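Long-range contacts in malonate decarboxylase subunit alpha (Acinetobacter baumannii ATCC 17978, PDB 6MPR), which probably acts as the transferase subunit of malonate decarboxylase, exchanging acetyl for malonyl on the acyl carrier protein so that decarboxylation can follow: residues E65-K70 and T178-A183; G163-R168 and S207-V212; N171-P176 and D343-S348. All coordinates share one frame; numbering follows the deposited sequence. Where two conformers were deposited one is given.

Contact 1: residues E65-K70 and T178-A183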
ATOM      1  N   GLU A  65      -9.887   9.038  15.593  1.00 11.15           N
ATOM      2  CA  GLU A  65      -8.616   9.704  15.318  1.00 13.62           C
ATOM      3  C   GLU A  65      -8.093  10.371  16.588  1.00 13.62           C
ATOM      4  O   GLU A  65      -8.800  11.181  17.192  1.00 11.54           O
ATOM      5  CB  GLU A  65      -8.804  10.755  14.220  1.00 13.57           C
ATOM      6  CG  GLU A  65      -9.128  10.191  12.835  1.00  8.82           C
ATOM      7  CD  GLU A  65      -9.279  11.290  11.795  1.00 14.89           C
ATOM      8  OE1 GLU A  65      -9.112  12.475  12.141  1.00 11.90           O
ATOM      9  OE2 GLU A  65      -9.598  10.974  10.638  1.00 13.72           O
ATOM     10  N   GLY A  66      -6.894  10.000  17.025  1.00  8.99           N
ATOM     11  CA  GLY A  66      -6.263   8.762  16.607  1.00  9.62           C
ATOM     12  C   GLY A  66      -5.332   8.733  15.402  1.00 13.71           C
ATOM     13  O   GLY A  66      -4.822   7.665  15.050  1.00 11.48           O
ATOM     14  N   ASN A  67      -5.122   9.861  14.731  1.00 11.19           N
ATOM     15  CA  ASN A  67      -4.034   9.965  13.765  0.52  9.95           C
ATOM     16  C   ASN A  67      -2.712  10.018  14.516  1.00  9.36           C
ATOM     17  O   ASN A  67      -2.672  10.241  15.728  1.00 14.24           O
ATOM     18  CB  ASN A  67      -4.125  11.233  12.905  0.52 11.86           C
ATOM     19  CG  ASN A  67      -5.415  11.363  12.130  0.52  9.55           C
ATOM     20  OD1 ASN A  67      -5.584  10.754  11.074  0.52 18.13           O
ATOM     21  ND2 ASN A  67      -6.302  12.227  12.606  0.52  7.38           N
ATOM     22  N   ASN A  68      -1.608   9.873  13.789  1.00  9.38           N
ATOM     23  CA  ASN A  68      -0.325  10.007  14.465  0.52 12.80           C
ATOM     24  C   ASN A  68      -0.158  11.399  15.065  1.00 16.20           C
ATOM     25  O   ASN A  68       0.389  11.536  16.169  1.00 14.40           O
ATOM     26  CB  ASN A  68       0.838   9.699  13.533  0.52 15.41           C
ATOM     27  CG  ASN A  68       2.181   9.750  14.265  0.52 18.52           C
ATOM     28  OD1 ASN A  68       2.574   8.789  14.936  0.52 24.40           O
ATOM     29  ND2 ASN A  68       2.867  10.882  14.170  0.52 15.01           N
ATOM     30  N   GLN A  69      -0.640  12.439  14.380  1.00 10.92           N
ATOM     31  CA  GLN A  69      -0.515  13.811  14.862  1.00 10.42           C
ATOM     32  C   GLN A  69      -1.876  14.399  15.228  1.00  9.76           C
ATOM     33  O   GLN A  69      -2.151  14.630  16.407  1.00 12.52           O
ATOM     34  CB  GLN A  69       0.198  14.662  13.805  1.00 11.72           C
ATOM     35  CG  GLN A  69       1.576  14.129  13.419  1.00 12.08           C
ATOM     36  CD  GLN A  69       1.999  14.590  12.034  1.00 13.18           C
ATOM     37  OE1 GLN A  69       1.844  13.856  11.055  1.00 13.43           O
ATOM     38  NE2 GLN A  69       2.536  15.793  11.945  1.00 13.55           N
ATOM     39  N   LYS A  70      -2.746  14.643  14.246  1.00 14.33           N
ATOM     40  CA  LYS A  70      -4.056  15.245  14.507  1.00 10.43           C
ATOM     41  C   LYS A  70      -4.918  14.337  15.376  1.00 13.12           C
ATOM     42  O   LYS A  70      -5.056  13.148  15.085  1.00 10.18           O
ATOM     43  CB  LYS A  70      -4.765  15.512  13.174  1.00 11.32           C
ATOM     44  CG  LYS A  70      -6.241  15.844  13.291  1.00 13.53           C
ATOM     45  CD  LYS A  70      -6.806  16.197  11.917  1.00 12.42           C
ATOM     46  CE  LYS A  70      -7.004  14.968  11.053  1.00 11.55           C
ATOM     47  NZ  LYS A  70      -7.480  15.307   9.664  1.00 12.07           N
ATOM     48  N   THR A 178      -4.457  16.553   6.688  1.00  9.95           N
ATOM     49  CA  THR A 178      -5.297  15.515   6.102  1.00 10.72           C
ATOM     50  C   THR A 178      -4.941  14.135   6.663  1.00 11.63           C
ATOM     51  O   THR A 178      -5.822  13.388   7.106  1.00  8.78           O
ATOM     52  CB  THR A 178      -5.165  15.560   4.579  1.00  7.12           C
ATOM     53  OG1 THR A 178      -5.738  16.791   4.084  1.00  8.11           O
ATOM     54  CG2 THR A 178      -5.892  14.388   3.947  1.00  8.93           C
ATOM     55  N   GLU A 179      -3.644  13.796   6.687  1.00  7.29           N
ATOM     56  CA  GLU A 179      -3.161  12.574   7.333  1.00  8.42           C
ATOM     57  C   GLU A 179      -3.947  11.327   6.931  1.00  8.04           C
ATOM     58  O   GLU A 179      -4.040  11.014   5.733  1.00  8.32           O
ATOM     59  CB  GLU A 179      -3.174  12.728   8.869  1.00  7.52           C
ATOM     60  CG  GLU A 179      -2.064  13.688   9.392  1.00 11.72           C
ATOM     61  CD  GLU A 179      -1.985  13.740  10.925  1.00 13.80           C
ATOM     62  OE1 GLU A 179      -1.616  12.719  11.559  1.00 13.95           O
ATOM     63  OE2 GLU A 179      -2.298  14.808  11.495  1.00 14.29           O
ATOM     64  N   ASP A 180      -4.496  10.604   7.930  1.00  7.88           N
ATOM     65  CA  ASP A 180      -5.203   9.345   7.702  1.00 14.50           C
ATOM     66  C   ASP A 180      -6.648   9.532   7.266  1.00 10.27           C
ATOM     67  O   ASP A 180      -7.273   8.552   6.849  1.00 11.05           O
ATOM     68  CB  ASP A 180      -5.271   8.452   8.963  1.00  9.02           C
ATOM     69  CG  ASP A 180      -3.989   8.448   9.807  1.00 14.88           C
ATOM     70  OD1 ASP A 180      -3.322   9.486   9.952  1.00 15.74           O
ATOM     71  OD2 ASP A 180      -3.694   7.388  10.399  1.00 13.07           O
ATOM     72  N   SER A 181      -7.205  10.736   7.374  1.00  8.77           N
ATOM     73  CA  SER A 181      -8.664  10.857   7.335  1.00  9.94           C
ATOM     74  C   SER A 181      -9.306  10.261   6.084  1.00 10.29           C
ATOM     75  O   SER A 181     -10.312   9.542   6.221  1.00 10.59           O
ATOM     76  CB  SER A 181      -9.048  12.333   7.533  1.00  9.90           C
ATOM     77  OG  SER A 181      -8.643  12.748   8.823  1.00 12.45           O
ATOM     78  N   PRO A 182      -8.804  10.486   4.863  1.00  9.11           N
ATOM     79  CA  PRO A 182      -9.496   9.903   3.698  1.00 16.03           C
ATOM     80  C   PRO A 182      -9.507   8.383   3.720  1.00 13.63           C
ATOM     81  O   PRO A 182     -10.492   7.768   3.298  1.00 12.45           O
ATOM     82  CB  PRO A 182      -8.700  10.447   2.504  1.00 15.50           C
ATOM     83  CG  PRO A 182      -7.954  11.632   3.030  1.00 17.93           C
ATOM     84  CD  PRO A 182      -7.618  11.259   4.446  1.00 12.46           C
ATOM     85  N   ALA A 183      -8.444   7.758   4.231  1.00  8.78           N
ATOM     86  CA  ALA A 183      -8.378   6.300   4.265  1.00 10.66           C
ATOM     87  C   ALA A 183      -9.303   5.727   5.326  1.00  8.88           C
ATOM     88  O   ALA A 183      -9.789   4.603   5.175  1.00 12.48           O
ATOM     89  CB  ALA A 183      -6.946   5.827   4.534  1.00  9.39           C
TER
HETATM   90  O   HOH W   1      -1.609   7.691  11.948  1.00 13.43           O
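The carboxylate of E179 meets the backbone of Q69 and K70 with its outer edge: the syn lone pair of OE1 receives Q69 N at 3.0 Å, and that of OE2 receives K70 N at 2.8 Å. CB of N67 and CB of Q69 lie on opposite sides of its plane, the former 3.2 Å from E179 OE1. Two neighbouring N-H groups thus hold the group against rotation, and R350 adds a salt bridge to OE1. Glutamate suits the place because its extended chain carries the carboxylate from the turn into the loop.

Beside it the amide of N67, one of two modelled conformers, runs antiparallel alongside D180, turned 64° from the carboxylate. Its OD1 accepts a weak bond from D180 N. Its ND2 donates to K70 O, which lies in the N67 amide plane although the donor stands well above the carbonyl plane of K70, and gives a weak second bond to E65 OE1. R350 also forms a salt bridge with D180 OD1. A water joins D180 OD2 to N68 N, the latter bond weak, while Y147 binds the same OD2.

At the far end S181 OG donates to E65 OE2 over 2.7 Å, on the syn side but 28° out of the carboxylate plane. K70 bends at chi3 (75°) to bring NZ to S181 OG at 2.9 Å, and NZ also bonds to S177 O and A162 O. Serine fits here, since one small hydroxyl can both give and accept.

T178-S181 is a type II' beta turn leading into helix 181-189; it packs on the loop that follows strand 61-64, at the C-terminal edge of the eight-stranded parallel sheet of an alpha/beta domain, consistent with the Rossmann-like clan of this family.

Contact 2: residues G163-R168 and S207-V212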
ATOM      1  N   GLY A 163     -11.268  17.879  11.300  1.00 12.05           N
ATOM      2  CA  GLY A 163     -10.810  18.731  10.222  1.00 11.78           C
ATOM      3  C   GLY A 163     -10.768  20.188  10.650  1.00 12.91           C
ATOM      4  O   GLY A 163     -11.164  20.547  11.759  1.00 11.85           O
ATOM      5  N   PHE A 164     -10.264  21.035   9.748  1.00 12.69           N
ATOM      6  CA  PHE A 164     -10.191  22.466  10.033  1.00 13.91           C
ATOM      7  C   PHE A 164     -11.551  23.129   9.891  1.00 17.05           C
ATOM      8  O   PHE A 164     -11.954  23.930  10.742  1.00 13.85           O
ATOM      9  CB  PHE A 164      -9.196  23.149   9.092  1.00  9.78           C
ATOM     10  CG  PHE A 164      -7.763  22.938   9.469  1.00 17.17           C
ATOM     11  CD1 PHE A 164      -7.201  23.640  10.529  1.00 24.41           C
ATOM     12  CD2 PHE A 164      -6.965  22.056   8.752  1.00 12.48           C
ATOM     13  CE1 PHE A 164      -5.870  23.453  10.875  1.00 22.87           C
ATOM     14  CE2 PHE A 164      -5.641  21.858   9.104  1.00 13.81           C
ATOM     15  CZ  PHE A 164      -5.088  22.564  10.151  1.00 22.17           C
ATOM     16  N   MET A 165     -12.263  22.825   8.808  1.00 11.64           N
ATOM     17  CA  MET A 165     -13.451  23.596   8.469  1.00 14.10           C
ATOM     18  C   MET A 165     -14.465  22.695   7.782  1.00 15.24           C
ATOM     19  O   MET A 165     -14.097  21.767   7.056  1.00 14.65           O
ATOM     20  CB  MET A 165     -13.066  24.787   7.573  1.00 17.51           C
ATOM     21  CG  MET A 165     -14.177  25.748   7.270  1.00 21.18           C
ATOM     22  SD  MET A 165     -13.575  27.104   6.230  1.00 21.32           S
ATOM     23  CE  MET A 165     -13.088  28.290   7.489  1.00 19.31           C
ATOM     24  N   ALA A 166     -15.741  22.945   8.053  1.00 15.03           N
ATOM     25  CA  ALA A 166     -16.823  22.307   7.321  1.00 13.04           C
ATOM     26  C   ALA A 166     -17.819  23.367   6.886  1.00 13.65           C
ATOM     27  O   ALA A 166     -17.975  24.400   7.544  1.00 12.54           O
ATOM     28  CB  ALA A 166     -17.555  21.249   8.151  1.00 10.69           C
ATOM     29  N   ASP A 167     -18.488  23.104   5.770  1.00 13.91           N
ATOM     30  CA  ASP A 167     -19.666  23.881   5.426  1.00 12.38           C
ATOM     31  C   ASP A 167     -20.889  23.149   5.986  1.00 16.96           C
ATOM     32  O   ASP A 167     -20.762  22.111   6.636  1.00 15.14           O
ATOM     33  CB  ASP A 167     -19.741  24.110   3.919  1.00 12.62           C
ATOM     34  CG  ASP A 167     -20.033  22.840   3.126  1.00 22.61           C
ATOM     35  OD1 ASP A 167     -20.376  21.788   3.707  1.00 18.92           O
ATOM     36  OD2 ASP A 167     -19.914  22.904   1.889  1.00 18.06           O
ATOM     37  N   ARG A 168     -22.085  23.667   5.714  1.00 18.76           N
ATOM     38  CA  ARG A 168     -23.280  23.079   6.309  1.00 18.57           C
ATOM     39  C   ARG A 168     -23.795  21.864   5.546  1.00 23.10           C
ATOM     40  O   ARG A 168     -24.795  21.263   5.960  1.00 26.01           O
ATOM     41  CB  ARG A 168     -24.376  24.135   6.446  1.00 21.56           C
ATOM     42  CG  ARG A 168     -23.990  25.228   7.421  1.00 21.66           C
ATOM     43  CD  ARG A 168     -25.147  26.166   7.683  1.00 21.23           C
ATOM     44  NE  ARG A 168     -24.822  27.120   8.729  1.00 24.89           N
ATOM     45  CZ  ARG A 168     -25.068  26.922  10.021  1.00 26.23           C
ATOM     46  NH1 ARG A 168     -25.632  25.786  10.423  1.00 19.16           N
ATOM     47  NH2 ARG A 168     -24.737  27.852  10.908  1.00 32.77           N
ATOM     48  N   SER A 207     -18.010  27.278  -1.079  1.00 16.58           N
ATOM     49  CA  SER A 207     -17.108  28.251  -1.677  1.00 18.11           C
ATOM     50  C   SER A 207     -16.228  28.960  -0.652  1.00 17.30           C
ATOM     51  O   SER A 207     -15.232  29.575  -1.051  1.00 18.11           O
ATOM     52  CB  SER A 207     -17.922  29.262  -2.490  1.00 17.83           C
ATOM     53  OG  SER A 207     -18.802  30.011  -1.660  1.00 19.12           O
ATOM     54  N   GLU A 208     -16.530  28.880   0.652  1.00 15.08           N
ATOM     55  CA  GLU A 208     -15.599  29.477   1.609  1.00 14.32           C
ATOM     56  C   GLU A 208     -14.474  28.530   2.013  1.00 13.46           C
ATOM     57  O   GLU A 208     -13.472  28.988   2.568  1.00 17.51           O
ATOM     58  CB  GLU A 208     -16.315  29.962   2.877  1.00 17.55           C
ATOM     59  CG  GLU A 208     -15.434  30.927   3.701  1.00 23.64           C
ATOM     60  CD  GLU A 208     -16.140  31.630   4.851  1.00 21.24           C
ATOM     61  OE1 GLU A 208     -17.384  31.537   4.957  1.00 18.23           O
ATOM     62  OE2 GLU A 208     -15.433  32.292   5.645  1.00 20.00           O
ATOM     63  N   LEU A 209     -14.620  27.226   1.774  1.00 15.74           N
ATOM     64  CA  LEU A 209     -13.561  26.306   2.149  1.00 12.11           C
ATOM     65  C   LEU A 209     -12.348  26.529   1.253  1.00 16.98           C
ATOM     66  O   LEU A 209     -12.500  26.763   0.053  1.00 15.91           O
ATOM     67  CB  LEU A 209     -14.005  24.850   2.021  1.00 13.17           C
ATOM     68  CG  LEU A 209     -15.257  24.358   2.738  1.00 22.03           C
ATOM     69  CD1 LEU A 209     -15.432  22.865   2.459  1.00 20.97           C
ATOM     70  CD2 LEU A 209     -15.147  24.577   4.202  1.00 21.85           C
ATOM     71  N   PRO A 210     -11.143  26.462   1.802  1.00 14.11           N
ATOM     72  CA  PRO A 210      -9.951  26.529   0.942  1.00 15.90           C
ATOM     73  C   PRO A 210      -9.977  25.475  -0.156  1.00 16.11           C
ATOM     74  O   PRO A 210      -9.700  25.778  -1.325  1.00 14.91           O
ATOM     75  CB  PRO A 210      -8.811  26.327   1.945  1.00 17.08           C
ATOM     76  CG  PRO A 210      -9.377  26.948   3.236  1.00 16.80           C
ATOM     77  CD  PRO A 210     -10.808  26.477   3.235  1.00 15.56           C
ATOM     78  N   ARG A 211     -10.362  24.253   0.198  1.00 17.17           N
ATOM     79  CA  ARG A 211     -10.678  23.205  -0.763  1.00 15.00           C
ATOM     80  C   ARG A 211     -11.524  22.169  -0.038  1.00 11.20           C
ATOM     81  O   ARG A 211     -11.627  22.178   1.194  1.00 13.76           O
ATOM     82  CB  ARG A 211      -9.411  22.573  -1.335  1.00 11.95           C
ATOM     83  CG  ARG A 211      -8.554  21.895  -0.267  1.00 11.54           C
ATOM     84  CD  ARG A 211      -7.287  21.271  -0.866  1.00 14.49           C
ATOM     85  NE  ARG A 211      -6.565  20.485   0.123  1.00 13.60           N
ATOM     86  CZ  ARG A 211      -5.382  20.803   0.628  1.00 14.18           C
ATOM     87  NH1 ARG A 211      -4.755  21.912   0.219  1.00 11.59           N
ATOM     88  NH2 ARG A 211      -4.821  20.003   1.533  1.00 10.79           N
ATOM     89  N   VAL A 212     -12.089  21.242  -0.810  1.00 11.86           N
ATOM     90  CA  VAL A 212     -12.806  20.099  -0.260  1.00  9.88           C
ATOM     91  C   VAL A 212     -11.850  18.915  -0.250  1.00 10.16           C
ATOM     92  O   VAL A 212     -11.421  18.447  -1.311  1.00 13.86           O
ATOM     93  CB  VAL A 212     -14.077  19.770  -1.066  1.00 11.97           C
ATOM     94  CG1 VAL A 212     -14.764  18.553  -0.463  1.00 11.58           C
ATOM     95  CG2 VAL A 212     -15.043  20.968  -1.085  1.00 12.79           C
TER
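M165 reaches across to L209 with nearly every atom of its side chain. Its CG stands opposite the backbone N (chi1 -174°), which sends the chain straight out from the strand. M165 CB comes first, 4.0 Å from L209 CD2. M165 CG follows at 3.4 Å from L209 CD2, closer than ordinary van der Waals contact. M165 SD then passes L209 CD2 at 3.6 Å, and a little further round M165 SD meets P210 CD at 4.1 Å, with the backbone E208 O equally distant. An unbranched thioether suits this place because it can lie along a methyl group and still brush a proline ring.

The strand from which M165 projects, 165-166, is the middle one of a small three-stranded sheet, between 172-173 and 201-202. A classic beta bulge sets F164 and M165 together against Y173, at the bend where the chain leaves the large parallel sheet.

L209 answers with one branch: L209 CD2 also lies 4.0 Å from D167 N and from A166 C, so the methyl rests on the backbone of the strand as well as on M165. Leucine suits the place because its CB does not point at the strand, yet its forked end lets one methyl reach it. D167, pointing toward 207-212, has its carboxylate bound to N171 ND2 through OD2 and to Q169 N through OD1. P210 touches Y173 too, and R211, next along, packs on F190 of the second subunit.

Contact 3: residues N171-P176 and D343-S348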
ATOM      1  N   ASN A 171     -19.090  19.038   3.626  1.00 13.05           N
ATOM      2  CA  ASN A 171     -17.776  19.101   2.989  1.00 12.81           C
ATOM      3  C   ASN A 171     -16.723  19.507   4.018  1.00 10.03           C
ATOM      4  O   ASN A 171     -16.937  20.439   4.793  1.00 12.29           O
ATOM      5  CB  ASN A 171     -17.786  20.115   1.844  1.00 13.01           C
ATOM      6  CG  ASN A 171     -18.660  19.688   0.681  1.00 16.01           C
ATOM      7  OD1 ASN A 171     -18.390  18.675   0.028  1.00 15.88           O
ATOM      8  ND2 ASN A 171     -19.689  20.485   0.387  1.00 15.42           N
ATOM      9  N   ILE A 172     -15.572  18.822   4.021  1.00 11.01           N
ATOM     10  CA  ILE A 172     -14.547  19.045   5.031  1.00 15.29           C
ATOM     11  C   ILE A 172     -13.274  19.540   4.366  1.00 14.21           C
ATOM     12  O   ILE A 172     -12.820  18.978   3.363  1.00 11.63           O
ATOM     13  CB  ILE A 172     -14.230  17.775   5.857  1.00 11.49           C
ATOM     14  CG1 ILE A 172     -15.507  17.035   6.273  1.00 12.63           C
ATOM     15  CG2 ILE A 172     -13.431  18.168   7.096  1.00  9.41           C
ATOM     16  CD1 ILE A 172     -16.357  17.786   7.291  1.00 12.04           C
ATOM     17  N   TYR A 173     -12.674  20.560   4.957  1.00 10.16           N
ATOM     18  CA  TYR A 173     -11.302  20.952   4.658  1.00  9.27           C
ATOM     19  C   TYR A 173     -10.401  20.408   5.761  1.00 11.35           C
ATOM     20  O   TYR A 173     -10.577  20.763   6.933  1.00 13.48           O
ATOM     21  CB  TYR A 173     -11.186  22.472   4.554  1.00  9.79           C
ATOM     22  CG  TYR A 173      -9.762  22.968   4.435  1.00  9.75           C
ATOM     23  CD1 TYR A 173      -8.970  22.581   3.368  1.00 11.91           C
ATOM     24  CD2 TYR A 173      -9.206  23.799   5.404  1.00 11.92           C
ATOM     25  CE1 TYR A 173      -7.656  23.017   3.261  1.00 14.40           C
ATOM     26  CE2 TYR A 173      -7.900  24.243   5.312  1.00 15.03           C
ATOM     27  CZ  TYR A 173      -7.130  23.849   4.230  1.00 15.18           C
ATOM     28  OH  TYR A 173      -5.825  24.274   4.124  1.00 15.54           O
ATOM     29  N   THR A 174      -9.473  19.509   5.399  1.00  8.49           N
ATOM     30  CA  THR A 174      -8.496  18.976   6.347  1.00  8.52           C
ATOM     31  C   THR A 174      -7.076  19.508   6.136  1.00 13.52           C
ATOM     32  O   THR A 174      -6.262  19.445   7.068  1.00 13.12           O
ATOM     33  CB  THR A 174      -8.472  17.436   6.285  1.00  9.91           C
ATOM     34  OG1 THR A 174      -8.281  16.995   4.932  1.00 13.08           O
ATOM     35  CG2 THR A 174      -9.778  16.856   6.783  1.00 12.36           C
ATOM     36  N   GLY A 175      -6.753  19.996   4.936  1.00 11.71           N
ATOM     37  CA  GLY A 175      -5.561  20.791   4.710  1.00 14.34           C
ATOM     38  C   GLY A 175      -4.252  20.072   4.988  1.00 11.72           C
ATOM     39  O   GLY A 175      -4.086  18.880   4.686  1.00 14.60           O
ATOM     40  N   PRO A 176      -3.289  20.793   5.574  1.00  9.37           N
ATOM     41  CA  PRO A 176      -1.995  20.160   5.894  1.00  9.06           C
ATOM     42  C   PRO A 176      -2.124  18.948   6.795  1.00  9.13           C
ATOM     43  O   PRO A 176      -1.265  18.064   6.748  1.00  8.82           O
ATOM     44  CB  PRO A 176      -1.207  21.282   6.587  1.00 10.54           C
ATOM     45  CG  PRO A 176      -1.841  22.557   6.063  1.00 16.60           C
ATOM     46  CD  PRO A 176      -3.305  22.238   5.867  1.00 11.43           C
ATOM     47  N   ASP A 343      -5.285  26.091  -3.653  1.00 22.93           N
ATOM     48  CA  ASP A 343      -5.482  27.055  -2.577  1.00 22.27           C
ATOM     49  C   ASP A 343      -4.162  27.501  -1.946  1.00 22.36           C
ATOM     50  O   ASP A 343      -4.113  28.570  -1.323  1.00 22.89           O
ATOM     51  CB  ASP A 343      -6.402  26.462  -1.504  1.00 21.40           C
ATOM     52  CG  ASP A 343      -5.743  25.324  -0.716  1.00 22.03           C
ATOM     53  OD1 ASP A 343      -5.756  24.175  -1.192  1.00 17.15           O
ATOM     54  OD2 ASP A 343      -5.208  25.578   0.387  1.00 25.10           O
ATOM     55  N   GLY A 344      -3.097  26.712  -2.082  1.00 15.71           N
ATOM     56  CA  GLY A 344      -1.793  27.053  -1.545  1.00 11.55           C
ATOM     57  C   GLY A 344      -1.279  26.130  -0.452  1.00 15.95           C
ATOM     58  O   GLY A 344      -0.058  26.031  -0.266  1.00 15.85           O
ATOM     59  N   ALA A 345      -2.151  25.430   0.270  1.00 13.15           N
ATOM     60  CA  ALA A 345      -1.739  24.704   1.470  1.00 11.96           C
ATOM     61  C   ALA A 345      -1.357  23.245   1.180  1.00 10.69           C
ATOM     62  O   ALA A 345      -1.894  22.601   0.271  1.00 13.29           O
ATOM     63  CB  ALA A 345      -2.857  24.737   2.516  1.00 15.69           C
ATOM     64  N   LEU A 346      -0.425  22.732   1.994  1.00 11.07           N
ATOM     65  CA  LEU A 346      -0.022  21.330   1.959  1.00  8.66           C
ATOM     66  C   LEU A 346      -1.223  20.390   1.918  1.00 10.13           C
ATOM     67  O   LEU A 346      -2.241  20.630   2.571  1.00 14.27           O
ATOM     68  CB  LEU A 346       0.820  21.013   3.203  1.00 11.62           C
ATOM     69  CG  LEU A 346       1.292  19.573   3.460  1.00 13.82           C
ATOM     70  CD1 LEU A 346       2.286  19.115   2.386  1.00 13.82           C
ATOM     71  CD2 LEU A 346       1.894  19.401   4.878  1.00 13.33           C
ATOM     72  N   ARG A 347      -1.082  19.295   1.162  1.00  9.26           N
ATOM     73  CA  ARG A 347      -1.993  18.145   1.221  1.00 11.09           C
ATOM     74  C   ARG A 347      -1.154  16.940   1.637  1.00 12.17           C
ATOM     75  O   ARG A 347      -0.441  16.352   0.815  1.00 14.51           O
ATOM     76  CB  ARG A 347      -2.692  17.915  -0.124  1.00 11.42           C
ATOM     77  CG  ARG A 347      -3.284  16.539  -0.358  1.00 20.45           C
ATOM     78  CD  ARG A 347      -4.773  16.407   0.018  1.00 14.95           C
ATOM     79  NE  ARG A 347      -5.256  15.070  -0.349  1.00 15.35           N
ATOM     80  CZ  ARG A 347      -6.483  14.595  -0.129  1.00 15.31           C
ATOM     81  NH1 ARG A 347      -7.416  15.344   0.467  1.00 12.12           N
ATOM     82  NH2 ARG A 347      -6.774  13.357  -0.507  1.00 14.47           N
ATOM     83  N   SER A 348      -1.193  16.608   2.922  1.00 12.58           N
ATOM     84  CA  SER A 348      -0.616  15.350   3.353  1.00  9.85           C
ATOM     85  C   SER A 348      -1.577  14.216   3.024  1.00  9.62           C
ATOM     86  O   SER A 348      -2.759  14.423   2.734  1.00  9.94           O
ATOM     87  CB  SER A 348      -0.336  15.367   4.846  1.00 12.01           C
ATOM     88  OG  SER A 348      -1.497  15.751   5.549  1.00 12.23           O
TER
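The phenol of Y173 and the carboxylate of D343 approach from facing sides, their planes nearly perpendicular (83°), and A345 sits where the two meet. D343 opens an Asx turn: D343 OD2 accepts from A345 N at 3.1 Å, with the donor well above the carboxylate plane. This turn presents A345 CB to Y173 OH, 3.4 Å away, whereas D343 OD2 stays 4.0 Å from that hydroxyl. D343 is also held by a salt bridge from R211, which binds A345 O and L346 O as well. Alanine suits the spot because a single methyl fits against the phenol end.

G175 N lies over one face of the Y173 ring, offset toward its rim. Glycine is at home there, since its phi is positive. Next, P176 sets its ring beside L346, with P176 CB to L346 CB at 4.0 Å. Proline has no N-H, and L346 O, 3.2 Å from P176 N, instead takes a CA-H...O contact from P176 CA at 3.4 Å.

The loop 343-348 thus crosses the exit of strand 172-173, the two directions 62° apart. R347 points its CB away from 171-176, and its guanidinium forms a salt bridge with E186 of the second subunit. S348 closes the contact, a hydroxyl suiting the place because it can serve two partners: S348 OG accepts from E179 N and donates to P176 O over 2.6 Å, from 52° out of the carbonyl plane.

From the N terminus, the loop after strand 61-64 waits 107 residues before T178-A183 closes contact 1. Within that span the chain leaves the parallel sheet and runs through 163-168 and 171-176, whose partners come later: 207-212 completes contact 2, and 343-348 completes contact 3, with 166 residues between it and 171-176. Every pair of loops therefore crosses. Contacts 2 and 3, centres about 9 Å apart, share the small sheet, where strands 165-166 and 172-173 are neighbours. Contact 1 meets contact 3 through 178-183 and 343-348. Together they tie the parallel sheet and the small sheet to the loop before helix 350-359.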